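PDB 5DLE: Pts system, fructose-specific iiabc component from Borrelia burgdorferi, which probably phosphorylates fructose during its uptake into the cell, this chain being the cytoplasmic IIB domain that would relay the phosphoryl group to the sugar. Local coordinates for residues K10-V22 with A30-S44. Numbering follows the deposited sequence.
Sequences KAEKIVAVTACPV and AAKKIENEAKKQGYS. With IMD (imidazole), chain E.
Ser44 starts its strand by bonding at both ends of its backbone to Lys13's neighbours: Ser44 N donates to Glu12 O (3.0 Å), and Ile14 N to Ser44 O (2.8 Å). This is parallel pairing, and the CB of Ser44 lies 3.9 Å from CG of Lys13 on the same face of the sheet. On the opposite face of the strand, toward the helix, Ile14 reaches obliquely to the Tyr43 ring: Ile14 CD1 lies 3.7 Å from Tyr43 CD2, while Glu12 O lies at the ring's edge. Ile14 CG1 sits beside its own backbone N (chi1 -62°) and carries CD1 toward both Tyr43 and Ala38. Farther along, the small Ala16, Thr18, Ala30 and Ala31 let the helix lie close. Thr18 lays CG2 against both alanines of the helix, and Ile34 spans to Thr18 and to Ala16 (CG2 to Ala16 CB, 4.3 Å). The buried Thr18 hydroxyl is satisfied by Thr27 O. Gly42 closes the helix in a Schellman motif, Tyr43 N bonding Ala38 O and Gly42 N bonding Lys39 O; at its positive phi (96°) a CB would jam against the preceding carbonyl O. At the outer end Glu12 OE2 accepts a bond from an imidazole, probably from the crystallisation liquor, and OE1 bonds Ser68. In this beta-alpha-beta unit helix 25-40 runs nearly antiparallel to strand 13-19 (158°, axes 8.8 Å apart), which strands 44-50 and 69-74 flank.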
ATOM      1  N   LYS A  10     -12.872 -12.426 -31.970  1.00 78.15           N
ATOM      2  CA  LYS A  10     -12.641 -11.355 -31.003  1.00 77.83           C
ATOM      3  C   LYS A  10     -12.799 -11.852 -29.559  1.00 73.73           C
ATOM      4  O   LYS A  10     -13.872 -12.321 -29.171  1.00 73.98           O
ATOM      5  CB  LYS A  10     -13.594 -10.184 -31.265  1.00 78.15           C
ATOM      6  N   ALA A  11     -11.721 -11.751 -28.780  1.00 67.71           N
ATOM      7  CA  ALA A  11     -11.762 -12.146 -27.376  1.00 58.52           C
ATOM      8  C   ALA A  11     -12.869 -11.399 -26.648  1.00 46.86           C
ATOM      9  O   ALA A  11     -13.122 -10.218 -26.911  1.00 48.32           O
ATOM     10  CB  ALA A  11     -10.419 -11.869 -26.699  1.00 55.50           C
ATOM     11  N   GLU A  12     -13.544 -12.095 -25.739  1.00 31.73           N
ATOM     12  CA  GLU A  12     -14.564 -11.430 -24.955  1.00 26.87           C
ATOM     13  C   GLU A  12     -13.942 -10.332 -24.102  1.00 26.37           C
ATOM     14  O   GLU A  12     -12.753 -10.353 -23.781  1.00 27.56           O
ATOM     15  CB  GLU A  12     -15.266 -12.409 -24.039  1.00 31.20           C
ATOM     16  CG  GLU A  12     -15.948 -13.535 -24.738  1.00 35.84           C
ATOM     17  CD  GLU A  12     -16.805 -14.237 -23.760  1.00 36.84           C
ATOM     18  OE1 GLU A  12     -17.659 -13.541 -23.182  1.00 27.94           O
ATOM     19  OE2 GLU A  12     -16.583 -15.444 -23.527  1.00 45.62           O
ATOM     20  N   LYS A  13     -14.778  -9.374 -23.722  1.00 23.23           N
ATOM     21  CA  LYS A  13     -14.333  -8.181 -23.006  1.00 20.81           C
ATOM     22  C   LYS A  13     -14.826  -8.209 -21.567  1.00 20.65           C
ATOM     23  O   LYS A  13     -15.996  -8.483 -21.288  1.00 21.31           O
ATOM     24  CB  LYS A  13     -14.829  -6.919 -23.709  1.00 23.61           C
ATOM     25  CG  LYS A  13     -14.189  -6.737 -25.126  1.00 26.80           C
ATOM     26  CD  LYS A  13     -14.765  -5.529 -25.817  1.00 35.29           C
ATOM     27  CE  LYS A  13     -14.177  -5.370 -27.200  1.00 43.58           C
ATOM     28  NZ  LYS A  13     -14.478  -4.027 -27.753  1.00 47.00           N
ATOM     29  N   ILE A  14     -13.930  -7.880 -20.642  1.00 15.93           N
ATOM     30  CA  ILE A  14     -14.299  -7.667 -19.241  1.00 18.65           C
ATOM     31  C   ILE A  14     -14.114  -6.186 -18.953  1.00 16.57           C
ATOM     32  O   ILE A  14     -13.162  -5.580 -19.458  1.00 19.06           O
ATOM     33  CB  ILE A  14     -13.411  -8.519 -18.309  1.00 15.65           C
ATOM     34  CG1 ILE A  14     -13.596 -10.008 -18.594  1.00 18.60           C
ATOM     35  CG2 ILE A  14     -13.684  -8.175 -16.806  1.00 16.10           C
ATOM     36  CD1 ILE A  14     -12.701 -10.922 -17.771  1.00 21.40           C
ATOM     37  N   VAL A  15     -15.023  -5.587 -18.184  1.00 14.22           N
ATOM     38  CA  VAL A  15     -14.709  -4.290 -17.581  1.00 14.31           C
ATOM     39  C   VAL A  15     -14.734  -4.442 -16.071  1.00 14.71           C
ATOM     40  O   VAL A  15     -15.438  -5.302 -15.511  1.00 14.11           O
ATOM     41  CB  VAL A  15     -15.652  -3.153 -18.039  1.00 18.01           C
ATOM     42  CG1 VAL A  15     -15.489  -2.930 -19.552  1.00 19.63           C
ATOM     43  CG2 VAL A  15     -17.115  -3.441 -17.663  1.00 16.71           C
ATOM     44  N   ALA A  16     -13.930  -3.622 -15.399  1.00 13.57           N
ATOM     45  CA  ALA A  16     -13.890  -3.706 -13.947  1.00 13.33           C
ATOM     46  C   ALA A  16     -13.788  -2.311 -13.353  1.00 13.67           C
ATOM     47  O   ALA A  16     -13.302  -1.376 -14.013  1.00 14.46           O
ATOM     48  CB  ALA A  16     -12.690  -4.541 -13.459  1.00 13.26           C
ATOM     49  N   VAL A  17     -14.220  -2.177 -12.088  1.00 12.15           N
ATOM     50  CA  VAL A  17     -13.917  -0.987 -11.290  1.00 12.99           C
ATOM     51  C   VAL A  17     -13.235  -1.482 -10.036  1.00 12.89           C
ATOM     52  O   VAL A  17     -13.733  -2.420  -9.397  1.00 13.56           O
ATOM     53  CB  VAL A  17     -15.177  -0.188 -10.893  1.00 13.78           C
ATOM     54  CG1 VAL A  17     -14.794   1.046 -10.091  1.00 16.41           C
ATOM     55  CG2 VAL A  17     -16.004   0.215 -12.116  1.00 16.31           C
ATOM     56  N   THR A  18     -12.114  -0.845  -9.659  1.00 11.23           N
ATOM     57  CA  THR A  18     -11.525  -1.139  -8.363  1.00 11.12           C
ATOM     58  C   THR A  18     -11.584   0.143  -7.546  1.00 13.80           C
ATOM     59  O   THR A  18     -11.350   1.243  -8.061  1.00 15.51           O
ATOM     60  CB  THR A  18     -10.122  -1.684  -8.464  1.00 12.22           C
ATOM     61  OG1 THR A  18      -9.207  -0.664  -8.934  1.00 14.50           O
ATOM     62  CG2 THR A  18     -10.100  -2.943  -9.375  1.00 13.55           C
ATOM     63  N   ALA A  19     -11.952   0.007  -6.272  1.00 14.13           N
ATOM     64  CA  ALA A  19     -12.149   1.211  -5.462  1.00 15.14           C
ATOM     65  C   ALA A  19     -11.881   0.874  -4.013  1.00 14.72           C
ATOM     66  O   ALA A  19     -12.645   0.153  -3.402  1.00 16.81           O
ATOM     67  CB  ALA A  19     -13.568   1.754  -5.630  1.00 18.16           C
ATOM     68  N   CYS A  20     -10.792   1.409  -3.472  1.00 14.35           N
ATOM     69  CA  CYS A  20     -10.512   1.296  -2.028  1.00 12.91           C
ATOM     70  C   CYS A  20     -10.168   2.699  -1.554  1.00 13.87           C
ATOM     71  O   CYS A  20      -9.221   3.302  -2.071  1.00 18.33           O
ATOM     72  CB  CYS A  20      -9.383   0.311  -1.806  1.00 13.18           C
ATOM     73  SG  CYS A  20      -8.930   0.292  -0.031  1.00 13.78           S
ATOM     74  N   PRO A  21     -10.850   3.218  -0.529  1.00 13.90           N
ATOM     75  CA  PRO A  21     -10.594   4.607  -0.120  1.00 16.77           C
ATOM     76  C   PRO A  21      -9.489   4.738   0.923  1.00 17.59           C
ATOM     77  O   PRO A  21      -9.543   5.636   1.761  1.00 19.34           O
ATOM     78  CB  PRO A  21     -11.941   5.043   0.471  1.00 17.51           C
ATOM     79  CG  PRO A  21     -12.468   3.766   1.087  1.00 17.81           C
ATOM     80  CD  PRO A  21     -12.043   2.646   0.101  1.00 15.33           C
ATOM     81  N   VAL A  22      -8.508   3.849   0.907  1.00 12.91           N
ATOM     82  CA  VAL A  22      -7.300   3.956   1.703  1.00 11.49           C
ATOM     83  C   VAL A  22      -6.149   4.075   0.719  1.00 12.84           C
ATOM     84  O   VAL A  22      -5.795   3.074   0.070  1.00 14.97           O
ATOM     85  CB  VAL A  22      -7.117   2.763   2.626  1.00 13.35           C
ATOM     86  CG1 VAL A  22      -5.774   2.892   3.363  1.00 12.91           C
ATOM     87  CG2 VAL A  22      -8.243   2.718   3.607  1.00 14.98           C
ATOM     88  N   ALA A  30      -5.470  -4.511  -6.874  1.00 12.00           N
ATOM     89  CA  ALA A  30      -6.617  -5.222  -7.418  1.00 10.48           C
ATOM     90  C   ALA A  30      -6.699  -5.029  -8.926  1.00 11.05           C
ATOM     91  O   ALA A  30      -6.938  -5.999  -9.675  1.00 11.94           O
ATOM     92  CB  ALA A  30      -7.911  -4.761  -6.743  1.00 12.35           C
ATOM     93  N   ALA A  31      -6.442  -3.804  -9.391  1.00 13.12           N
ATOM     94  CA  ALA A  31      -6.571  -3.556 -10.837  1.00 12.16           C
ATOM     95  C   ALA A  31      -5.553  -4.339 -11.621  1.00 13.32           C
ATOM     96  O   ALA A  31      -5.895  -4.980 -12.635  1.00 13.71           O
ATOM     97  CB  ALA A  31      -6.429  -2.066 -11.136  1.00 13.15           C
ATOM     98  N   LYS A  32      -4.298  -4.315 -11.158  1.00 13.82           N
ATOM     99  CA  LYS A  32      -3.238  -4.950 -11.917  1.00 13.26           C
ATOM    100  C   LYS A  32      -3.372  -6.459 -11.846  1.00 13.47           C
ATOM    101  O   LYS A  32      -3.129  -7.154 -12.844  1.00 14.91           O
ATOM    102  CB  LYS A  32      -1.883  -4.462 -11.431  1.00 14.51           C
ATOM    103  CG  LYS A  32      -0.713  -4.898 -12.254  1.00 16.16           C
ATOM    104  CD  LYS A  32      -0.799  -4.461 -13.752  1.00 20.17           C
ATOM    105  CE  LYS A  32       0.413  -5.026 -14.416  1.00 27.08           C
ATOM    106  NZ  LYS A  32       0.332  -4.931 -15.897  1.00 28.44           N
ATOM    107  N   LYS A  33      -3.792  -7.013 -10.709  1.00 13.00           N
ATOM    108  CA  LYS A  33      -3.979  -8.463 -10.668  0.60 12.00           C
ATOM    109  C   LYS A  33      -5.140  -8.883 -11.551  1.00 13.27           C
ATOM    110  O   LYS A  33      -5.061  -9.926 -12.223  1.00 15.32           O
ATOM    111  CB  LYS A  33      -4.183  -8.960  -9.244  0.60 16.84           C
ATOM    112  CG  LYS A  33      -2.924  -8.766  -8.439  0.60 16.22           C
ATOM    113  CD  LYS A  33      -2.970  -9.499  -7.148  0.60 20.84           C
ATOM    114  CE  LYS A  33      -2.533 -10.959  -7.309  0.60 21.80           C
ATOM    115  NZ  LYS A  33      -2.306 -11.473  -5.907  0.60 25.12           N
ATOM    116  N   ILE A  34      -6.221  -8.092 -11.571  1.00 13.75           N
ATOM    117  CA  ILE A  34      -7.345  -8.433 -12.465  1.00 12.48           C
ATOM    118  C   ILE A  34      -6.895  -8.352 -13.921  1.00 15.35           C
ATOM    119  O   ILE A  34      -7.234  -9.232 -14.727  1.00 16.43           O
ATOM    120  CB  ILE A  34      -8.537  -7.500 -12.183  1.00 11.31           C
ATOM    121  CG1 ILE A  34      -9.184  -7.896 -10.851  1.00 14.05           C
ATOM    122  CG2 ILE A  34      -9.583  -7.580 -13.335  1.00 15.51           C
ATOM    123  CD1 ILE A  34     -10.193  -6.874 -10.373  1.00 15.48           C
ATOM    124  N   GLU A  35      -6.155  -7.297 -14.281  1.00 14.60           N
ATOM    125  CA  GLU A  35      -5.639  -7.174 -15.660  1.00 13.47           C
ATOM    126  C   GLU A  35      -4.755  -8.360 -16.026  1.00 16.08           C
ATOM    127  O   GLU A  35      -4.913  -8.928 -17.107  1.00 16.85           O
ATOM    128  CB  GLU A  35      -4.867  -5.863 -15.813  1.00 15.72           C
ATOM    129  CG  GLU A  35      -5.768  -4.636 -15.788  1.00 14.42           C
ATOM    130  CD  GLU A  35      -5.030  -3.315 -15.571  1.00 28.60           C
ATOM    131  OE1 GLU A  35      -3.771  -3.308 -15.442  1.00 31.04           O
ATOM    132  OE2 GLU A  35      -5.732  -2.281 -15.498  1.00 26.88           O
ATOM    133  N   ASN A  36      -3.823  -8.751 -15.148  1.00 16.79           N
ATOM    134  CA  ASN A  36      -2.917  -9.851 -15.494  1.00 14.91           C
ATOM    135  C   ASN A  36      -3.672 -11.158 -15.633  1.00 18.90           C
ATOM    136  O   ASN A  36      -3.360 -11.948 -16.522  1.00 19.50           O
ATOM    137  CB  ASN A  36      -1.808  -9.998 -14.443  1.00 14.74           C
ATOM    138  CG  ASN A  36      -0.734  -8.926 -14.562  1.00 17.86           C
ATOM    139  OD1 ASN A  36      -0.594  -8.303 -15.631  1.00 20.80           O
ATOM    140  ND2 ASN A  36       0.083  -8.776 -13.532  1.00 14.28           N
ATOM    141  N   GLU A  37      -4.620 -11.433 -14.739  1.00 15.93           N
ATOM    142  CA  GLU A  37      -5.332 -12.711 -14.781  1.00 17.04           C
ATOM    143  C   GLU A  37      -6.311 -12.756 -15.950  1.00 21.59           C
ATOM    144  O   GLU A  37      -6.471 -13.808 -16.592  1.00 20.38           O
ATOM    145  CB  GLU A  37      -6.037 -12.959 -13.450  1.00 17.83           C
ATOM    146  CG  GLU A  37      -6.768 -14.303 -13.385  1.00 19.99           C
ATOM    147  CD  GLU A  37      -5.819 -15.523 -13.434  1.00 23.13           C
ATOM    148  OE1 GLU A  37      -4.660 -15.449 -12.957  1.00 27.96           O
ATOM    149  OE2 GLU A  37      -6.277 -16.569 -13.952  1.00 27.02           O
ATOM    150  N   ALA A  38      -6.969 -11.640 -16.254  1.00 16.85           N
ATOM    151  CA  ALA A  38      -7.849 -11.588 -17.429  1.00 18.85           C
ATOM    152  C   ALA A  38      -7.067 -11.920 -18.680  1.00 21.93           C
ATOM    153  O   ALA A  38      -7.529 -12.697 -19.528  1.00 24.34           O
ATOM    154  CB  ALA A  38      -8.468 -10.192 -17.570  1.00 20.50           C
ATOM    155  N   LYS A  39      -5.889 -11.316 -18.824  1.00 20.26           N
ATOM    156  CA  LYS A  39      -5.091 -11.552 -20.028  1.00 24.14           C
ATOM    157  C   LYS A  39      -4.593 -12.990 -20.063  1.00 27.05           C
ATOM    158  O   LYS A  39      -4.626 -13.642 -21.131  1.00 26.09           O
ATOM    159  CB  LYS A  39      -3.972 -10.520 -20.101  1.00 28.01           C
ATOM    160  CG  LYS A  39      -4.542  -9.137 -20.496  1.00 36.74           C
ATOM    161  CD  LYS A  39      -3.498  -8.035 -20.593  1.00 41.03           C
ATOM    162  CE  LYS A  39      -3.461  -7.204 -19.311  1.00 40.75           C
ATOM    163  NZ  LYS A  39      -2.225  -6.346 -19.259  1.00 43.29           N
ATOM    164  N   LYS A  40      -4.220 -13.547 -18.906  1.00 22.99           N
ATOM    165  CA  LYS A  40      -3.816 -14.956 -18.870  1.00 22.67           C
ATOM    166  C   LYS A  40      -4.940 -15.863 -19.359  1.00 25.92           C
ATOM    167  O   LYS A  40      -4.685 -16.831 -20.100  1.00 30.90           O
ATOM    168  CB  LYS A  40      -3.363 -15.355 -17.466  1.00 25.08           C
ATOM    169  CG  LYS A  40      -2.939 -16.812 -17.320  1.00 29.75           C
ATOM    170  CD  LYS A  40      -2.613 -17.126 -15.862  1.00 35.40           C
ATOM    171  CE  LYS A  40      -2.239 -18.592 -15.698  1.00 43.47           C
ATOM    172  NZ  LYS A  40      -2.056 -18.945 -14.266  1.00 44.92           N
ATOM    173  N   GLN A  41      -6.181 -15.567 -18.981  1.00 24.87           N
ATOM    174  CA  GLN A  41      -7.341 -16.348 -19.408  1.00 26.05           C
ATOM    175  C   GLN A  41      -7.829 -15.993 -20.812  1.00 28.43           C
ATOM    176  O   GLN A  41      -8.811 -16.599 -21.270  1.00 30.53           O
ATOM    177  CB  GLN A  41      -8.472 -16.205 -18.374  1.00 26.14           C
ATOM    178  CG  GLN A  41      -8.148 -16.902 -17.014  1.00 25.64           C
ATOM    179  CD  GLN A  41      -9.299 -16.903 -15.997  1.00 31.59           C
ATOM    180  OE1 GLN A  41     -10.460 -17.052 -16.376  1.00 36.51           O
ATOM    181  NE2 GLN A  41      -8.974 -16.760 -14.687  1.00 28.46           N
ATOM    182  N   GLY A  42      -7.212 -15.032 -21.495  1.00 27.67           N
ATOM    183  CA  GLY A  42      -7.546 -14.730 -22.882  1.00 29.50           C
ATOM    184  C   GLY A  42      -8.533 -13.605 -23.116  1.00 27.19           C
ATOM    185  O   GLY A  42      -9.029 -13.459 -24.240  1.00 32.42           O
ATOM    186  N   TYR A  43      -8.836 -12.798 -22.104  1.00 22.62           N
ATOM    187  CA  TYR A  43      -9.852 -11.770 -22.218  1.00 23.14           C
ATOM    188  C   TYR A  43      -9.208 -10.414 -22.418  1.00 24.46           C
ATOM    189  O   TYR A  43      -8.105 -10.160 -21.935  1.00 25.21           O
ATOM    190  CB  TYR A  43     -10.703 -11.712 -20.936  1.00 22.16           C
ATOM    191  CG  TYR A  43     -11.411 -13.004 -20.652  1.00 25.06           C
ATOM    192  CD1 TYR A  43     -12.412 -13.464 -21.514  1.00 30.64           C
ATOM    193  CD2 TYR A  43     -11.082 -13.784 -19.555  1.00 26.43           C
ATOM    194  CE1 TYR A  43     -13.054 -14.650 -21.277  1.00 36.25           C
ATOM    195  CE2 TYR A  43     -11.733 -14.956 -19.278  1.00 25.64           C
ATOM    196  CZ  TYR A  43     -12.710 -15.407 -20.172  1.00 35.01           C
ATOM    197  OH  TYR A  43     -13.375 -16.585 -19.946  1.00 39.14           O
ATOM    198  N   SER A  44      -9.953  -9.536 -23.066  1.00 20.36           N
ATOM    199  CA  SER A  44      -9.703  -8.104 -23.114  1.00 22.67           C
ATOM    200  C   SER A  44     -10.191  -7.495 -21.806  1.00 21.48           C
ATOM    201  O   SER A  44     -11.181  -7.968 -21.242  1.00 23.53           O
ATOM    202  CB  SER A  44     -10.487  -7.502 -24.294  1.00 27.24           C
ATOM    203  OG  SER A  44      -9.990  -6.224 -24.609  1.00 38.29           O
TER
HETATM  204  N1  IMD E 300     -17.036 -18.147 -19.982  1.00 60.05           N
HETATM  205  C2  IMD E 300     -16.656 -17.216 -20.892  1.00 59.49           C
HETATM  206  N3  IMD E 300     -17.762 -16.779 -21.538  1.00 57.60           N
HETATM  207  C4  IMD E 300     -18.839 -17.430 -21.039  1.00 56.69           C
HETATM  208  C5  IMD E 300     -18.380 -18.299 -20.058  1.00 57.68           C